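Local coordinates for protein glycogen accumulation regulator GarA (Mycobacterium tuberculosis, PDB 6I2P) that probably regulates glycogen accumulation and related central metabolism through a forkhead-associated (FHA) domain, a family fold that recognises phosphothreonine-containing partners, at residues 59-64 with 69-74; 73-78 with 85-90; 98-103 with 109-114; 135-140 with 144-149. All blocks are in the same frame, centred on the assembly; numbering follows the deposited sequence.

Interaction 1: 59-64 with 69-74. With SO4 (sulfate ion), chain K.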
# COMPACT_ATOMS: atom_id res chain seq x y z
N LEU C 59 2.46 -5.38 -27.13
CA LEU C 59 2.53 -5.49 -25.68
C LEU C 59 1.17 -5.98 -25.22
O LEU C 59 0.17 -5.36 -25.55
CB LEU C 59 2.86 -4.14 -25.02
CG LEU C 59 4.27 -3.58 -25.23
CD1 LEU C 59 4.28 -2.10 -24.95
CD2 LEU C 59 5.31 -4.30 -24.35
N VAL C 60 1.13 -7.11 -24.51
CA VAL C 60 -0.14 -7.69 -24.06
C VAL C 60 -0.18 -7.71 -22.54
O VAL C 60 0.77 -8.19 -21.91
CB VAL C 60 -0.43 -9.10 -24.65
CG1 VAL C 60 -1.88 -9.52 -24.41
CG2 VAL C 60 -0.11 -9.17 -26.14
N VAL C 61 -1.29 -7.24 -21.94
CA VAL C 61 -1.48 -7.29 -20.48
C VAL C 61 -1.76 -8.77 -20.15
O VAL C 61 -2.71 -9.36 -20.67
CB VAL C 61 -2.58 -6.33 -19.96
CG1 VAL C 61 -2.57 -6.27 -18.44
CG2 VAL C 61 -2.44 -4.94 -20.55
N LYS C 62 -0.89 -9.37 -19.33
CA LYS C 62 -0.97 -10.78 -18.96
C LYS C 62 -2.05 -11.10 -17.92
O LYS C 62 -2.71 -12.13 -18.04
CB LYS C 62 0.41 -11.28 -18.48
CG LYS C 62 0.80 -12.63 -19.06
CD LYS C 62 1.99 -13.23 -18.33
CE LYS C 62 2.50 -14.45 -19.07
NZ LYS C 62 3.53 -15.18 -18.28
N ARG C 63 -2.22 -10.24 -16.89
CA ARG C 63 -3.20 -10.47 -15.82
C ARG C 63 -3.84 -9.19 -15.27
O ARG C 63 -3.43 -8.08 -15.61
CB ARG C 63 -2.59 -11.32 -14.68
CG ARG C 63 -1.36 -10.72 -14.00
CD ARG C 63 -0.94 -11.52 -12.78
NE ARG C 63 -0.28 -12.77 -13.16
CZ ARG C 63 0.37 -13.57 -12.32
NH1 ARG C 63 0.94 -14.67 -12.76
NH2 ARG C 63 0.45 -13.26 -11.03
N GLY C 64 -4.86 -9.37 -14.43
CA GLY C 64 -5.58 -8.29 -13.76
C GLY C 64 -6.84 -7.83 -14.47
O GLY C 64 -7.35 -8.55 -15.33
N SER C 69 -5.84 -6.93 -22.94
CA SER C 69 -5.62 -5.65 -23.62
C SER C 69 -4.23 -5.63 -24.21
O SER C 69 -3.30 -6.18 -23.62
CB SER C 69 -5.80 -4.47 -22.67
OG SER C 69 -7.17 -4.27 -22.37
N ARG C 70 -4.10 -5.06 -25.39
CA ARG C 70 -2.83 -5.02 -26.09
C ARG C 70 -2.57 -3.68 -26.74
O ARG C 70 -3.49 -2.89 -26.94
CB ARG C 70 -2.69 -6.19 -27.09
CG ARG C 70 -3.79 -6.28 -28.14
CD ARG C 70 -3.99 -7.70 -28.61
NE ARG C 70 -4.47 -8.55 -27.52
CZ ARG C 70 -4.20 -9.85 -27.40
NH1 ARG C 70 -3.48 -10.48 -28.32
NH2 ARG C 70 -4.67 -10.53 -26.37
N PHE C 71 -1.30 -3.42 -27.04
CA PHE C 71 -0.84 -2.18 -27.63
C PHE C 71 0.19 -2.49 -28.69
O PHE C 71 1.15 -3.23 -28.43
CB PHE C 71 -0.25 -1.26 -26.54
CG PHE C 71 -1.12 -1.11 -25.31
CD1 PHE C 71 -2.14 -0.17 -25.28
CD2 PHE C 71 -0.93 -1.93 -24.20
CE1 PHE C 71 -2.95 -0.04 -24.15
CE2 PHE C 71 -1.76 -1.81 -23.08
CZ PHE C 71 -2.76 -0.86 -23.06
N LEU C 72 -0.03 -1.97 -29.90
CA LEU C 72 0.88 -2.18 -31.02
C LEU C 72 1.95 -1.09 -31.04
O LEU C 72 1.63 0.09 -30.98
CB LEU C 72 0.12 -2.23 -32.35
CG LEU C 72 0.92 -2.67 -33.58
CD1 LEU C 72 0.96 -4.21 -33.69
CD2 LEU C 72 0.34 -2.07 -34.85
N LEU C 73 3.22 -1.51 -31.10
CA LEU C 73 4.38 -0.62 -31.19
C LEU C 73 4.77 -0.59 -32.67
O LEU C 73 5.18 -1.61 -33.22
CB LEU C 73 5.54 -1.14 -30.32
CG LEU C 73 5.27 -1.38 -28.83
CD1 LEU C 73 6.40 -2.16 -28.19
CD2 LEU C 73 5.07 -0.08 -28.09
N ASP C 74 4.58 0.57 -33.32
CA ASP C 74 4.88 0.75 -34.75
C ASP C 74 5.54 2.11 -35.06
O ASP C 74 5.82 2.42 -36.22
CB ASP C 74 3.61 0.53 -35.60
CG ASP C 74 2.42 1.44 -35.29
OD1 ASP C 74 2.54 2.30 -34.38
OD2 ASP C 74 1.38 1.29 -35.96
S SO4 K . -7.66 -3.85 -26.69
O1 SO4 K . -7.30 -2.44 -26.86
O2 SO4 K . -8.27 -4.04 -25.37
O3 SO4 K . -8.61 -4.23 -27.73
O4 SO4 K . -6.47 -4.68 -26.80

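Interaction 2: 73-78 with 85-90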
# COMPACT_ATOMS: atom_id res chain seq x y z
N LEU C 73 3.22 -1.51 -31.10
CA LEU C 73 4.38 -0.62 -31.19
C LEU C 73 4.77 -0.59 -32.67
O LEU C 73 5.18 -1.61 -33.22
CB LEU C 73 5.54 -1.14 -30.32
CG LEU C 73 5.27 -1.38 -28.83
CD1 LEU C 73 6.40 -2.16 -28.19
CD2 LEU C 73 5.07 -0.08 -28.09
N ASP C 74 4.58 0.57 -33.32
CA ASP C 74 4.88 0.75 -34.75
C ASP C 74 5.54 2.11 -35.06
O ASP C 74 5.82 2.42 -36.22
CB ASP C 74 3.61 0.53 -35.60
CG ASP C 74 2.42 1.44 -35.29
OD1 ASP C 74 2.54 2.30 -34.38
OD2 ASP C 74 1.38 1.29 -35.96
N GLN C 75 5.80 2.91 -34.00
CA GLN C 75 6.45 4.22 -34.06
C GLN C 75 7.86 4.11 -33.49
O GLN C 75 8.19 3.11 -32.84
CB GLN C 75 5.65 5.25 -33.23
CG GLN C 75 4.27 5.59 -33.77
CD GLN C 75 3.33 6.14 -32.71
OE1 GLN C 75 3.75 6.62 -31.64
NE2 GLN C 75 2.04 6.08 -32.99
N ALA C 76 8.69 5.16 -33.69
CA ALA C 76 10.06 5.22 -33.17
C ALA C 76 10.02 5.43 -31.65
O ALA C 76 10.86 4.89 -30.94
CB ALA C 76 10.83 6.35 -33.83
N ILE C 77 9.03 6.21 -31.16
CA ILE C 77 8.84 6.50 -29.74
C ILE C 77 7.36 6.28 -29.38
O ILE C 77 6.48 6.84 -30.04
CB ILE C 77 9.36 7.92 -29.34
CG1 ILE C 77 10.90 7.99 -29.46
CG2 ILE C 77 8.93 8.31 -27.91
CD1 ILE C 77 11.47 9.36 -29.75
N THR C 78 7.11 5.45 -28.36
CA THR C 78 5.77 5.14 -27.89
C THR C 78 5.74 5.35 -26.37
O THR C 78 6.38 4.60 -25.64
CB THR C 78 5.33 3.73 -28.33
OG1 THR C 78 5.78 3.47 -29.66
CG2 THR C 78 3.84 3.54 -28.27
N ASP C 85 -2.76 11.74 -22.44
CA ASP C 85 -2.17 11.83 -23.78
C ASP C 85 -1.20 10.68 -24.13
O ASP C 85 -0.75 10.60 -25.27
CB ASP C 85 -1.53 13.23 -24.02
CG ASP C 85 -0.16 13.53 -23.41
OD1 ASP C 85 0.63 12.59 -23.21
OD2 ASP C 85 0.13 14.73 -23.17
N SER C 86 -0.89 9.77 -23.15
CA SER C 86 0.02 8.63 -23.35
C SER C 86 -0.42 7.73 -24.50
O SER C 86 -1.61 7.50 -24.68
CB SER C 86 0.12 7.78 -22.08
OG SER C 86 0.55 8.52 -20.95
N ASP C 87 0.55 7.22 -25.28
CA ASP C 87 0.28 6.32 -26.41
C ASP C 87 -0.24 4.98 -25.88
O ASP C 87 -1.12 4.37 -26.50
CB ASP C 87 1.54 6.11 -27.27
CG ASP C 87 2.11 7.37 -27.89
OD1 ASP C 87 1.36 8.09 -28.58
OD2 ASP C 87 3.32 7.62 -27.71
N ILE C 88 0.31 4.53 -24.74
CA ILE C 88 -0.11 3.32 -24.03
C ILE C 88 -0.60 3.81 -22.67
O ILE C 88 0.19 4.02 -21.74
CB ILE C 88 1.03 2.26 -23.95
CG1 ILE C 88 1.42 1.77 -25.35
CG2 ILE C 88 0.66 1.09 -23.02
CD1 ILE C 88 2.82 1.32 -25.47
N PHE C 89 -1.90 4.07 -22.58
CA PHE C 89 -2.53 4.57 -21.37
C PHE C 89 -2.67 3.45 -20.35
O PHE C 89 -3.34 2.45 -20.61
CB PHE C 89 -3.87 5.26 -21.68
CG PHE C 89 -4.66 5.72 -20.48
CD1 PHE C 89 -4.21 6.78 -19.70
CD2 PHE C 89 -5.87 5.12 -20.16
CE1 PHE C 89 -4.94 7.21 -18.59
CE2 PHE C 89 -6.61 5.56 -19.05
CZ PHE C 89 -6.14 6.60 -18.27
N LEU C 90 -2.00 3.60 -19.20
CA LEU C 90 -2.02 2.60 -18.14
C LEU C 90 -2.56 3.21 -16.85
O LEU C 90 -1.84 3.86 -16.10
CB LEU C 90 -0.64 1.94 -17.95
CG LEU C 90 -0.03 1.24 -19.19
CD1 LEU C 90 1.48 1.11 -19.05
CD2 LEU C 90 -0.69 -0.12 -19.48

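Interaction 3: 98-103 with 109-114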
# COMPACT_ATOMS: atom_id res chain seq x y z
N ARG C 98 4.01 10.15 -16.52
CA ARG C 98 5.12 9.96 -17.45
C ARG C 98 5.93 8.83 -16.80
O ARG C 98 6.64 9.07 -15.83
CB ARG C 98 5.97 11.26 -17.59
CG ARG C 98 5.19 12.51 -18.01
CD ARG C 98 4.78 12.50 -19.47
NE ARG C 98 3.98 13.68 -19.80
CZ ARG C 98 2.93 13.67 -20.62
NH1 ARG C 98 2.54 12.53 -21.18
NH2 ARG C 98 2.27 14.79 -20.87
N HIS C 99 5.72 7.59 -17.24
CA HIS C 99 6.39 6.44 -16.62
C HIS C 99 7.54 5.93 -17.46
O HIS C 99 8.69 5.93 -17.01
CB HIS C 99 5.39 5.30 -16.31
CG HIS C 99 5.92 4.24 -15.38
ND1 HIS C 99 5.37 4.06 -14.12
CD2 HIS C 99 6.92 3.36 -15.55
CE1 HIS C 99 6.05 3.06 -13.58
NE2 HIS C 99 7.00 2.61 -14.40
N ALA C 100 7.23 5.50 -18.70
CA ALA C 100 8.19 4.91 -19.60
C ALA C 100 7.94 5.23 -21.07
O ALA C 100 6.93 5.86 -21.43
CB ALA C 100 8.21 3.39 -19.40
N GLU C 101 8.87 4.82 -21.92
CA GLU C 101 8.81 4.96 -23.37
C GLU C 101 9.39 3.71 -24.01
O GLU C 101 10.36 3.14 -23.52
CB GLU C 101 9.57 6.20 -23.86
CG GLU C 101 8.80 7.49 -23.67
CD GLU C 101 9.53 8.77 -24.02
OE1 GLU C 101 8.86 9.83 -24.03
OE2 GLU C 101 10.75 8.72 -24.29
N PHE C 102 8.76 3.28 -25.11
CA PHE C 102 9.20 2.15 -25.90
C PHE C 102 9.76 2.75 -27.17
O PHE C 102 9.07 3.50 -27.86
CB PHE C 102 8.04 1.17 -26.17
CG PHE C 102 7.58 0.45 -24.92
CD1 PHE C 102 6.64 1.02 -24.07
CD2 PHE C 102 8.10 -0.79 -24.59
CE1 PHE C 102 6.24 0.37 -22.91
CE2 PHE C 102 7.68 -1.46 -23.44
CZ PHE C 102 6.76 -0.87 -22.59
N ARG C 103 11.06 2.52 -27.40
CA ARG C 103 11.79 3.09 -28.52
C ARG C 103 12.24 2.06 -29.54
O ARG C 103 12.82 1.03 -29.18
CB ARG C 103 12.98 3.93 -28.03
CG ARG C 103 12.55 5.11 -27.17
CD ARG C 103 13.70 6.05 -26.87
NE ARG C 103 13.24 7.22 -26.11
CZ ARG C 103 13.57 8.47 -26.40
NH1 ARG C 103 14.36 8.75 -27.42
NH2 ARG C 103 13.10 9.47 -25.65
N PHE C 109 13.45 -3.09 -30.57
CA PHE C 109 12.72 -2.34 -29.56
C PHE C 109 13.43 -2.35 -28.21
O PHE C 109 14.12 -3.31 -27.86
CB PHE C 109 11.28 -2.85 -29.42
CG PHE C 109 10.41 -2.60 -30.62
CD1 PHE C 109 9.67 -1.42 -30.73
CD2 PHE C 109 10.32 -3.53 -31.65
CE1 PHE C 109 8.88 -1.17 -31.85
CE2 PHE C 109 9.52 -3.29 -32.77
CZ PHE C 109 8.80 -2.12 -32.86
N ASN C 110 13.23 -1.27 -27.44
CA ASN C 110 13.76 -1.14 -26.10
C ASN C 110 12.81 -0.34 -25.21
O ASN C 110 12.04 0.48 -25.72
CB ASN C 110 15.18 -0.55 -26.08
CG ASN C 110 15.35 0.74 -26.85
OD1 ASN C 110 15.03 1.83 -26.35
ND2 ASN C 110 15.87 0.64 -28.07
N VAL C 111 12.81 -0.63 -23.91
CA VAL C 111 12.01 0.12 -22.94
C VAL C 111 12.95 1.05 -22.17
O VAL C 111 14.08 0.69 -21.87
CB VAL C 111 11.10 -0.76 -22.01
CG1 VAL C 111 11.92 -1.69 -21.13
CG2 VAL C 111 10.16 0.10 -21.17
N VAL C 112 12.47 2.27 -21.88
CA VAL C 112 13.24 3.24 -21.13
C VAL C 112 12.34 3.92 -20.09
O VAL C 112 11.23 4.35 -20.41
CB VAL C 112 14.00 4.24 -22.06
CG1 VAL C 112 13.04 5.17 -22.80
CG2 VAL C 112 15.05 5.02 -21.29
N ASP C 113 12.82 4.00 -18.83
CA ASP C 113 12.10 4.66 -17.75
C ASP C 113 12.45 6.13 -17.85
O ASP C 113 13.63 6.48 -17.87
CB ASP C 113 12.48 4.09 -16.38
CG ASP C 113 11.65 4.66 -15.26
OD1 ASP C 113 11.97 5.77 -14.79
OD2 ASP C 113 10.69 3.98 -14.83
N VAL C 114 11.42 6.98 -17.97
CA VAL C 114 11.61 8.42 -18.14
C VAL C 114 11.59 9.19 -16.79
O VAL C 114 11.61 10.42 -16.80
CB VAL C 114 10.64 9.02 -19.20
CG1 VAL C 114 10.90 8.43 -20.58
CG2 VAL C 114 9.16 8.86 -18.79

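Interaction 4: 135-140 with 144-149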
# COMPACT_ATOMS: atom_id res chain seq x y z
N GLY C 135 8.98 -12.35 -25.92
CA GLY C 135 8.65 -13.08 -24.70
C GLY C 135 9.00 -12.39 -23.40
O GLY C 135 8.65 -12.90 -22.33
N ASP C 136 9.71 -11.24 -23.48
CA ASP C 136 10.10 -10.45 -22.31
C ASP C 136 8.89 -9.88 -21.59
O ASP C 136 7.91 -9.49 -22.24
CB ASP C 136 11.06 -9.31 -22.71
CG ASP C 136 12.52 -9.71 -22.82
OD1 ASP C 136 12.88 -10.81 -22.37
OD2 ASP C 136 13.31 -8.90 -23.36
N GLU C 137 8.96 -9.84 -20.25
CA GLU C 137 7.91 -9.30 -19.41
C GLU C 137 8.30 -7.93 -18.86
O GLU C 137 9.35 -7.77 -18.25
CB GLU C 137 7.53 -10.28 -18.29
CG GLU C 137 6.68 -11.44 -18.79
CD GLU C 137 5.87 -12.20 -17.76
OE1 GLU C 137 6.01 -13.44 -17.70
OE2 GLU C 137 5.07 -11.56 -17.03
N VAL C 138 7.44 -6.93 -19.11
CA VAL C 138 7.65 -5.54 -18.68
C VAL C 138 6.65 -5.20 -17.59
O VAL C 138 5.44 -5.32 -17.79
CB VAL C 138 7.58 -4.53 -19.87
CG1 VAL C 138 8.00 -3.13 -19.42
CG2 VAL C 138 8.44 -4.99 -21.04
N GLN C 139 7.16 -4.77 -16.42
CA GLN C 139 6.31 -4.36 -15.31
C GLN C 139 6.33 -2.86 -15.15
O GLN C 139 7.38 -2.27 -14.88
CB GLN C 139 6.66 -5.09 -14.00
CG GLN C 139 5.53 -5.03 -12.98
CD GLN C 139 5.98 -5.36 -11.58
OE1 GLN C 139 6.35 -6.49 -11.26
NE2 GLN C 139 5.92 -4.37 -10.71
N ILE C 140 5.16 -2.24 -15.36
CA ILE C 140 4.90 -0.81 -15.20
C ILE C 140 3.73 -0.75 -14.22
O ILE C 140 2.62 -1.16 -14.55
CB ILE C 140 4.64 -0.10 -16.56
CG1 ILE C 140 5.93 -0.07 -17.43
CG2 ILE C 140 4.09 1.32 -16.35
CD1 ILE C 140 5.73 0.24 -18.93
N ARG C 144 1.58 -6.21 -15.87
CA ARG C 144 2.54 -7.22 -16.29
C ARG C 144 2.29 -7.42 -17.78
O ARG C 144 1.33 -8.08 -18.18
CB ARG C 144 2.38 -8.51 -15.47
CG ARG C 144 3.00 -8.41 -14.07
CD ARG C 144 2.66 -9.59 -13.19
NE ARG C 144 3.13 -10.86 -13.75
CZ ARG C 144 3.76 -11.80 -13.06
NH1 ARG C 144 4.02 -11.63 -11.77
NH2 ARG C 144 4.15 -12.92 -13.66
N LEU C 145 3.09 -6.74 -18.58
CA LEU C 145 2.98 -6.75 -20.03
C LEU C 145 3.95 -7.75 -20.62
O LEU C 145 5.07 -7.87 -20.13
CB LEU C 145 3.28 -5.35 -20.62
CG LEU C 145 2.53 -4.15 -20.00
CD1 LEU C 145 3.37 -2.88 -20.10
CD2 LEU C 145 1.16 -3.93 -20.63
N VAL C 146 3.53 -8.47 -21.66
CA VAL C 146 4.41 -9.37 -22.38
C VAL C 146 4.69 -8.71 -23.73
O VAL C 146 3.77 -8.26 -24.41
CB VAL C 146 3.86 -10.82 -22.52
CG1 VAL C 146 4.76 -11.70 -23.39
CG2 VAL C 146 3.68 -11.45 -21.14
N PHE C 147 5.99 -8.62 -24.08
CA PHE C 147 6.46 -8.05 -25.32
C PHE C 147 6.54 -9.17 -26.36
O PHE C 147 7.19 -10.19 -26.12
CB PHE C 147 7.83 -7.37 -25.12
CG PHE C 147 8.51 -6.91 -26.39
CD1 PHE C 147 9.37 -7.77 -27.08
CD2 PHE C 147 8.30 -5.64 -26.89
CE1 PHE C 147 9.99 -7.35 -28.26
CE2 PHE C 147 8.94 -5.22 -28.06
CZ PHE C 147 9.77 -6.08 -28.74
N LEU C 148 5.89 -8.96 -27.51
CA LEU C 148 5.87 -9.92 -28.62
C LEU C 148 6.29 -9.26 -29.91
O LEU C 148 5.85 -8.16 -30.22
CB LEU C 148 4.49 -10.57 -28.79
CG LEU C 148 3.89 -11.32 -27.59
CD1 LEU C 148 2.41 -11.59 -27.81
CD2 LEU C 148 4.64 -12.62 -27.30
N THR C 149 7.14 -9.94 -30.68
CA THR C 149 7.62 -9.45 -31.97
C THR C 149 7.73 -10.61 -32.96
O THR C 149 7.70 -11.76 -32.54
CB THR C 149 8.91 -8.60 -31.79
OG1 THR C 149 9.12 -7.84 -32.97
CG2 THR C 149 10.14 -9.43 -31.43

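Interaction 1: 59-64 with 69-74
Val60 and Arg70 lie side by side across two antiparallel strands, pointing the same way, and the valine supplies the platform: its CG1 sits over one face of the guanidinium, 3.6 Å from Arg70 NH2. A bend in the arginine chain (chi3 65°) folds the group back over that methyl, and Gly68 O accepts a bond from NH2. The other side of the ribbon is apolar. Leu59 CD1 meets Leu73 CD2 at 3.8 Å, the two leucines crossing at a slant, while Val61 CG2 approaches the Phe71 ring obliquely, 4.1 Å from CE2. Between these faces the backbones are stitched by a reciprocal pair, Leu59 N to Phe71 O (2.8 Å) and Phe71 N to Leu59 O (2.9 Å), and by the nearly straight bond from Val61 N to Ser69 O. A sulfate, probably from the crystallisation liquor, binds at the outer edge, where Arg70 N donates to its O4 at 2.8 Å. With Leu59, Phe71 and Leu73 turned toward Ile88 of the facing sheet and Val60 and Arg70 turned outward, this is a two-faced beta hairpin at the margin of an FHA beta sandwich.

Interaction 2: 73-78 with 85-90
Thr78 and Asp87 approach to 5.8 Å between their CA atoms, where the chain entering strand 77-81 passes the turn that leads into strand 88-89; across these two segments the contact is made by side chains rather than by a ladder of backbone bonds. Thr78 carries much of it. Its methyl CG2 lies anti to the backbone N, the placement that leaves OG1 beside that nitrogen (chi1 -39°), and it is thereby offered to two residues at once: Asp87 CB at 3.6 Å from Thr78 CG2, and Ile88 CD1 at 3.7 Å from the same methyl. The aspartate then continues past the threonine, and its OD2 comes to rest 3.5 Å from Thr78 CA. What fixes the carboxylate is the next residue of the strand, since Ser79 N donates a hydrogen bond to OD2. On the inner side Ile88 CD1 is shared, for it also meets Leu73 CD2 at 3.7 Å, the two side chains crossing at about a right angle. The contact passes from a polar outer side at Asp87 to an apolar inner one at Ile88. Just beyond the contact, Ile88 forms backbone bonds with Ser79 and Gly81, making strand 88-89 the parallel edge partner of strand 77-81. Thr78 is bonded through its backbone to Phe102 of strand 100-105 on the other flank, and Ile88 packs inward on Leu59, Phe71 and Phe102, strand residues drawn from both sheets.

Interaction 3: 98-103 with 109-114
The beta hairpin of strands 100-105 and 108-113 pairs Phe102 with Val111 in the middle of the mixed sheet of the FHA domain. Both side chains point into the interior, lying side by side, and the valine covers the aromatic face in a CH-pi contact: Val111 CG2 stands 4.0 Å from the centroid of the Phe102 ring, 22° off its normal. It can do so because CG2 is anti to the backbone N (CG1 at chi1 63°), which lays this branch over the ring. The opposite surface is more polar. There Glu101 and Arg103, on one strand, close a salt bridge with Arg103 NH2 2.8 Å from Glu101 OE2; it runs beside Val112 of the other strand, whose CG1 packs on Glu101 CB (3.8 Å) and lies near Arg103 NE. Val114 CG1 packs against the carboxylate end of Glu101, the side chains crossing at about a right angle, 3.7 Å from Glu101 CD. Reciprocal backbone bonds link Glu101 with Val112 and Arg103 with Asn110; beyond them Val114 N donates to His99 O (3.1 Å). His99 and Ala100 form a classic beta bulge facing Ala80. The His99 ring, its CG anti to the backbone N (chi1 -166°), brings CD2 to 3.9 Å from Asp113 OD2. Neither group ends there: His99 bonds Ser96 N and Gly119 O, and Asp113 OD2 accepts bonds from Thr120 and Ser116. Ser96 and His99 match the Ser-x-x-His signature of FHA domains, in which the histidine ties this hairpin to the loops that in relatives form the phosphothreonine-binding edge.

Interaction 4: 135-140 with 144-149
The beta hairpin formed by strands 137-140 and 143-149 centres on the pair Val138 and Leu145, whose backbones bond each other reciprocally: Val138 N to Leu145 O at 2.7 Å and Leu145 N to Val138 O at 2.9 Å. Their side chains share the inner face, where Leu145 CD1 also reaches Ile140 CD1 at 4.1 Å. Farther along, Phe147 N donates to Asp136 O in a nearly straight bond (2.8 Å, 176° at the hydrogen), and Gly135 N donates to Phe147 O, also at 2.8 Å. The other face is more polar, with Glu137 and Arg144 beside Val146. Glu137 crosses Val146 at a slant, its CG 3.8 Å from Val146 CG2. With that CG anti to its carbonyl carbon and the chain extended beyond, OE2 is carried to Arg144, the carboxylate meeting the guanidinium obliquely, the planes 58° apart. The resulting salt bridge is long, 3.7 Å from Glu137 OE2 to Arg144 NH2, and both groups have firmer partners: Glu137 OE1 pairs with Lys62, and Arg144 NH2 bonds Ala28 O. Arg144 NE is buried without a polar partner in the model. Val138 and Ile140 pack on Phe102 of the facing sheet, and strand 143-149 lies next to strand 57-61: this is the closing hairpin of an FHA beta sandwich, built into the middle of its six-stranded sheet.

From the N terminus, interaction 1 closes the first hairpin, and interaction 2 begins on the stretch where it ends, sharing Leu73 and Asp74, and closes the connection from strand 77-81 to strand 88-89. Interaction 3 then closes a second hairpin and interaction 4 the last, both in series; none of the four nests within or crosses another. Interactions 1 and 4 meet inside the six-stranded sheet, where strand 57-61 adjoins strand 143-149, binding the first hairpin to the last. Interactions 2 and 3 meet in the mixed sheet, with a further salt bridge between Asp85 and Arg98. Across the sandwich, Leu59 touches Phe102 and Phe109 touches Phe147, joining the two sheets through one core.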